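Local structure of CCMAN5 (Cellulosimicrobium cellulans, 2XSG) at residues 14-19 / 104-109; 26-31 / 111-116. The protein probably hydrolyses terminal mannose from glycans as an alpha-mannosidase of glycoside hydrolase family 92, with a calcium ion bound in its structure. All coordinates share one frame; numbering follows the deposited sequence.

Interaction 1. Residues 14-19 / 104-109; sequences DVFVGT and DDEDAG
Glu106 brings its carboxylate obliquely to the outer end of the Phe16 ring, the two side chains coming from opposite directions, where an Asx turn, set within a type I turn from Asp14 to Val17, abuts a β-hairpin strand of the family 92 N-terminal domain. The contact illustrates how an aromatic ring can lie against a carboxylate whose oxygens are hydrogen-bonded to other residues. Glu106 holds CG anti to its N (chi1 -175°) and continues extended, which carries the carboxylate to the ring. Its CD lies 3.5 Å from Phe16 CZ, with the carboxylate and ring planes 35° apart. OE1 bonds to His103, OE2 to the hydroxyls of Tyr52 and Tyr113. Were the residue an alanine, His103 and both tyrosine hydroxyls would probably lose this shared partner, and a gap would open beside Phe16 CZ. Nearby, Ala108 presents its methyl to two neighbours, CB standing 3.9 Å from Phe16 CZ and 3.6 Å from Val15 CG2. The other Val15 branch, CG1, rests 3.9 Å from CA of Gly109. Within the turn, Asp14 OD1 accepts from Phe16 N at 3.0 Å, approached from above the carboxylate plane (36° out of it). No direct hydrogen bond joins the segments; instead a water bridges them, accepting from Val15 N at 3.0 Å and lying 2.9 Å from Ala108 O.

Interaction 2. Residues 26-31 / 111-116; sequences DMPAAQ and GFYSVG
Ala30 presses its methyl group onto the backbone of Phe112, at the start of a strand in the antiparallel β-hairpin 106-121 of the N-terminal β-sheet domain. The contact exemplifies a small side chain that lets a loop approach a strand closely without sharing its hydrogen-bond ladder: Ala30 CB lies 3.6 Å from Phe112 CA and 3.7 Å from Gly111 O, and no direct hydrogen bond crosses between the segments. The touching parts run roughly antiparallel, their directions 143° apart. Next in line is Tyr113, whose CG is anti to the backbone N (chi1 171°), a setting that sends the ring along the loop to Pro28. There Tyr113 CD2 makes a loose apolar contact with Pro28 CB (4.3 Å), and Pro28 O lies 4.0 Å from the same Tyr113 CD2, while the hydroxyl is held by Glu106 on the partner strand. Waters mediate what the backbones do not: one sits 2.8 Å from both Pro28 O and Phe112 O, and another accepts from Gln31 N at 3.1 Å and from Gly111 N at 2.9 Å.

One shell further out, the surrounding chain pairs with both segments. Ala30 pairs through its backbone with Val39 and packs on Val138, and Gly111 and Tyr113 pair with Ala140 and Val138 of strand 133-140. Gly111 has a positive phi (101°), at which a β-carbon would run into the carbonyl oxygen of the preceding residue. At the far end of the loop segment, Gln31 O accepts a hydrogen bond from Trp286 NE1.

From the N terminus, the chain first lays down 14-19 and 26-31 in the irregular region before strand 40-44; their partners 104-109 and 111-116 come 85 residues (19 to 104) and 80 residues (31 to 111) later. Interaction 1 closes the first long loop; interaction 2 starts inside that loop and closes beyond it, so the two cross rather than nest. Their later segments lie on consecutive antiparallel strands of one hairpin, where Asp107 O and Ser114 N, 2.7 Å apart, probably share a hydrogen bond. Their earlier segments are joined by backbone hydrogen bonding between Gly18 and Asp26. Together the contacts fasten the N-terminal loop region, which also touches helix 306-318, to strands 106-109 and 112-121 of the large antiparallel sheet.

Interaction 1. Residues 14-19 / 104-109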
loop_
_atom_site.group_PDB
_atom_site.type_symbol
_atom_site.label_atom_id
_atom_site.label_comp_id
_atom_site.label_asym_id
_atom_site.label_seq_id
_atom_site.Cartn_x
_atom_site.Cartn_y
_atom_site.Cartn_z
ATOM N N ASP A 14 -9.710 -12.880 -2.797
ATOM C CA ASP A 14 -10.773 -12.579 -1.849
ATOM C C ASP A 14 -10.673 -11.101 -1.423
ATOM O O ASP A 14 -9.898 -10.761 -0.512
ATOM C CB ASP A 14 -10.672 -13.517 -0.632
ATOM C CG ASP A 14 -11.851 -13.385 0.336
ATOM O OD1 ASP A 14 -12.633 -12.397 0.270
ATOM O OD2 ASP A 14 -11.971 -14.273 1.206
ATOM N N VAL A 15 -11.473 -10.237 -2.056
ATOM C CA VAL A 15 -11.402 -8.796 -1.783
ATOM C C VAL A 15 -11.885 -8.412 -0.373
ATOM O O VAL A 15 -11.798 -7.255 0.021
ATOM C CB VAL A 15 -12.137 -7.927 -2.848
ATOM C CG1 VAL A 15 -11.598 -8.181 -4.258
ATOM C CG2 VAL A 15 -13.660 -8.131 -2.785
ATOM N N PHE A 16 -12.399 -9.379 0.384
ATOM C CA PHE A 16 -12.863 -9.086 1.738
ATOM C C PHE A 16 -11.793 -9.298 2.790
ATOM O O PHE A 16 -11.945 -8.873 3.931
ATOM C CB PHE A 16 -14.117 -9.884 2.067
ATOM C CG PHE A 16 -15.313 -9.445 1.283
ATOM C CD1 PHE A 16 -15.925 -8.222 1.551
ATOM C CD2 PHE A 16 -15.822 -10.253 0.282
ATOM C CE1 PHE A 16 -17.031 -7.802 0.820
ATOM C CE2 PHE A 16 -16.929 -9.848 -0.459
ATOM C CZ PHE A 16 -17.539 -8.624 -0.188
ATOM N N VAL A 17 -10.693 -9.925 2.392
ATOM C CA VAL A 17 -9.577 -10.115 3.298
ATOM C C VAL A 17 -9.061 -8.756 3.743
ATOM O O VAL A 17 -8.734 -7.906 2.911
ATOM C CB VAL A 17 -8.465 -10.959 2.660
ATOM C CG1 VAL A 17 -7.134 -10.814 3.458
ATOM C CG2 VAL A 17 -8.931 -12.422 2.586
ATOM N N GLY A 18 -9.008 -8.562 5.056
ATOM C CA GLY A 18 -8.522 -7.307 5.626
ATOM C C GLY A 18 -9.560 -6.183 5.754
ATOM O O GLY A 18 -9.198 -5.057 6.094
ATOM N N THR A 19 -10.834 -6.487 5.499
ATOM C CA THR A 19 -11.912 -5.471 5.521
ATOM C C THR A 19 -12.697 -5.396 6.847
ATOM O O THR A 19 -13.656 -4.621 6.964
ATOM C CB THR A 19 -12.909 -5.671 4.364
ATOM O OG1 THR A 19 -13.594 -6.925 4.533
ATOM C CG2 THR A 19 -12.184 -5.632 2.982
ATOM N N ASP A 104 -24.583 -12.773 3.156
ATOM C CA ASP A 104 -25.219 -13.843 2.365
ATOM C C ASP A 104 -25.781 -13.315 1.045
ATOM O O ASP A 104 -26.040 -14.083 0.119
ATOM C CB ASP A 104 -26.342 -14.516 3.169
ATOM C CG ASP A 104 -25.833 -15.221 4.411
ATOM O OD1 ASP A 104 -24.733 -15.804 4.358
ATOM O OD2 ASP A 104 -26.535 -15.183 5.448
ATOM N N ASP A 105 -25.997 -12.002 0.971
ATOM C CA ASP A 105 -26.484 -11.362 -0.244
ATOM C C ASP A 105 -25.483 -10.284 -0.681
ATOM O O ASP A 105 -25.811 -9.108 -0.772
ATOM C CB ASP A 105 -27.885 -10.770 -0.009
ATOM C CG ASP A 105 -28.603 -10.418 -1.304
ATOM O OD1 ASP A 105 -28.243 -10.987 -2.345
ATOM O OD2 ASP A 105 -29.555 -9.599 -1.290
ATOM N N GLU A 106 -24.257 -10.717 -0.950
ATOM C CA GLU A 106 -23.138 -9.832 -1.250
ATOM C C GLU A 106 -22.121 -10.682 -1.989
ATOM O O GLU A 106 -21.868 -11.824 -1.592
ATOM C CB GLU A 106 -22.518 -9.294 0.049
ATOM C CG GLU A 106 -21.411 -8.263 -0.126
ATOM C CD GLU A 106 -20.663 -7.977 1.173
ATOM O OE1 GLU A 106 -20.331 -8.948 1.891
ATOM O OE2 GLU A 106 -20.392 -6.780 1.476
ATOM N N ASP A 107 -21.532 -10.103 -3.036
ATOM C CA ASP A 107 -20.590 -10.785 -3.931
ATOM C C ASP A 107 -19.615 -9.755 -4.543
ATOM O O ASP A 107 -20.036 -8.713 -5.025
ATOM C CB ASP A 107 -21.393 -11.482 -5.040
ATOM C CG ASP A 107 -20.534 -12.313 -5.967
ATOM O OD1 ASP A 107 -19.548 -12.936 -5.502
ATOM O OD2 ASP A 107 -20.874 -12.369 -7.178
ATOM N N ALA A 108 -18.317 -10.047 -4.508
ATOM C CA ALA A 108 -17.335 -9.146 -5.059
ATOM C C ALA A 108 -16.078 -9.890 -5.477
ATOM O O ALA A 108 -15.828 -11.014 -5.051
ATOM C CB ALA A 108 -16.992 -7.985 -4.046
ATOM N N GLY A 109 -15.301 -9.239 -6.330
ATOM C CA GLY A 109 -14.044 -9.771 -6.836
ATOM C C GLY A 109 -13.450 -8.725 -7.759
ATOM O O GLY A 109 -14.040 -7.641 -7.917
HETATM O O HOH W 1 -13.297 -11.810 -3.831
#

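Interaction 2. Residues 26-31 / 111-116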
loop_
_atom_site.group_PDB
_atom_site.type_symbol
_atom_site.label_atom_id
_atom_site.label_comp_id
_atom_site.label_asym_id
_atom_site.label_seq_id
_atom_site.Cartn_x
_atom_site.Cartn_y
_atom_site.Cartn_z
ATOM N N ASP A 26 -8.133 -2.466 4.597
ATOM C CA ASP A 26 -8.334 -2.612 3.161
ATOM C C ASP A 26 -9.814 -2.565 2.792
ATOM O O ASP A 26 -10.697 -2.623 3.663
ATOM C CB ASP A 26 -7.696 -3.911 2.668
ATOM C CG ASP A 26 -6.200 -3.783 2.488
ATOM O OD1 ASP A 26 -5.718 -2.698 2.027
ATOM O OD2 ASP A 26 -5.505 -4.759 2.812
ATOM N N MET A 27 -10.078 -2.459 1.499
ATOM C CA MET A 27 -11.433 -2.234 1.012
ATOM C C MET A 27 -11.900 -3.346 0.065
ATOM O O MET A 27 -11.098 -3.904 -0.672
ATOM C CB MET A 27 -11.504 -0.878 0.296
ATOM C CG MET A 27 -10.697 -0.807 -1.005
ATOM S SD MET A 27 -10.549 0.887 -1.606
ATOM C CE MET A 27 -9.239 1.487 -0.514
ATOM N N PRO A 28 -13.209 -3.654 0.070
ATOM C CA PRO A 28 -13.738 -4.557 -0.947
ATOM C C PRO A 28 -14.099 -3.824 -2.257
ATOM O O PRO A 28 -14.654 -4.431 -3.168
ATOM C CB PRO A 28 -15.000 -5.095 -0.286
ATOM C CG PRO A 28 -15.503 -3.912 0.504
ATOM C CD PRO A 28 -14.258 -3.203 1.010
ATOM N N ALA A 29 -13.767 -2.536 -2.340
ATOM C CA ALA A 29 -14.142 -1.664 -3.477
ATOM C C ALA A 29 -13.872 -2.241 -4.862
ATOM O O ALA A 29 -12.829 -2.878 -5.101
ATOM C CB ALA A 29 -13.444 -0.311 -3.352
ATOM N N ALA A 30 -14.798 -1.993 -5.781
ATOM C CA ALA A 30 -14.569 -2.341 -7.181
ATOM C C ALA A 30 -13.480 -1.420 -7.737
ATOM O O ALA A 30 -13.586 -0.191 -7.644
ATOM C CB ALA A 30 -15.858 -2.213 -7.998
ATOM N N GLN A 31 -12.414 -2.013 -8.263
ATOM C CA GLN A 31 -11.322 -1.217 -8.811
ATOM C C GLN A 31 -10.517 -1.953 -9.873
ATOM O O GLN A 31 -10.406 -3.183 -9.832
ATOM C CB GLN A 31 -10.409 -0.678 -7.692
ATOM C CG GLN A 31 -9.890 -1.711 -6.689
ATOM C CD GLN A 31 -9.365 -1.049 -5.435
ATOM O OE1 GLN A 31 -9.647 0.117 -5.200
ATOM N NE2 GLN A 31 -8.631 -1.785 -4.611
ATOM N N GLY A 111 -12.634 -5.984 -9.914
ATOM C CA GLY A 111 -13.358 -5.108 -10.831
ATOM C C GLY A 111 -14.822 -4.865 -10.513
ATOM O O GLY A 111 -15.482 -4.065 -11.192
ATOM N N PHE A 112 -15.350 -5.552 -9.504
ATOM C CA PHE A 112 -16.792 -5.502 -9.235
ATOM C C PHE A 112 -17.155 -5.644 -7.775
ATOM O O PHE A 112 -16.428 -6.250 -7.008
ATOM C CB PHE A 112 -17.569 -6.513 -10.114
ATOM C CG PHE A 112 -17.582 -7.935 -9.591
ATOM C CD1 PHE A 112 -16.491 -8.775 -9.792
ATOM C CD2 PHE A 112 -18.703 -8.440 -8.949
ATOM C CE1 PHE A 112 -16.495 -10.093 -9.338
ATOM C CE2 PHE A 112 -18.730 -9.758 -8.476
ATOM C CZ PHE A 112 -17.607 -10.588 -8.666
ATOM N N TYR A 113 -18.302 -5.085 -7.401
ATOM C CA TYR A 113 -18.909 -5.380 -6.107
ATOM C C TYR A 113 -20.445 -5.361 -6.223
ATOM O O TYR A 113 -21.010 -4.506 -6.907
ATOM C CB TYR A 113 -18.413 -4.390 -5.049
ATOM C CG TYR A 113 -19.140 -4.489 -3.730
ATOM C CD1 TYR A 113 -20.376 -3.853 -3.548
ATOM C CD2 TYR A 113 -18.596 -5.187 -2.667
ATOM C CE1 TYR A 113 -21.049 -3.924 -2.351
ATOM C CE2 TYR A 113 -19.263 -5.268 -1.452
ATOM C CZ TYR A 113 -20.491 -4.631 -1.303
ATOM O OH TYR A 113 -21.177 -4.718 -0.118
ATOM N N SER A 114 -21.114 -6.315 -5.575
ATOM C CA SER A 114 -22.580 -6.384 -5.636
ATOM C C SER A 114 -23.159 -6.727 -4.259
ATOM O O SER A 114 -22.544 -7.485 -3.486
ATOM C CB SER A 114 -23.045 -7.383 -6.714
ATOM O OG SER A 114 -22.286 -7.262 -7.928
ATOM N N VAL A 115 -24.324 -6.142 -3.947
ATOM C CA VAL A 115 -24.991 -6.328 -2.649
ATOM C C VAL A 115 -26.496 -6.059 -2.774
ATOM O O VAL A 115 -26.940 -5.188 -3.554
ATOM C CB VAL A 115 -24.381 -5.415 -1.542
ATOM C CG1 VAL A 115 -24.637 -3.911 -1.825
ATOM C CG2 VAL A 115 -24.907 -5.798 -0.139
ATOM N N GLY A 116 -27.275 -6.846 -2.045
ATOM C CA GLY A 116 -28.699 -6.589 -1.902
ATOM C C GLY A 116 -28.928 -5.718 -0.686
ATOM O O GLY A 116 -28.586 -6.099 0.434
HETATM O O HOH W 2 -14.095 -5.695 -5.567
HETATM O O HOH W 3 -12.131 -4.968 -7.257
#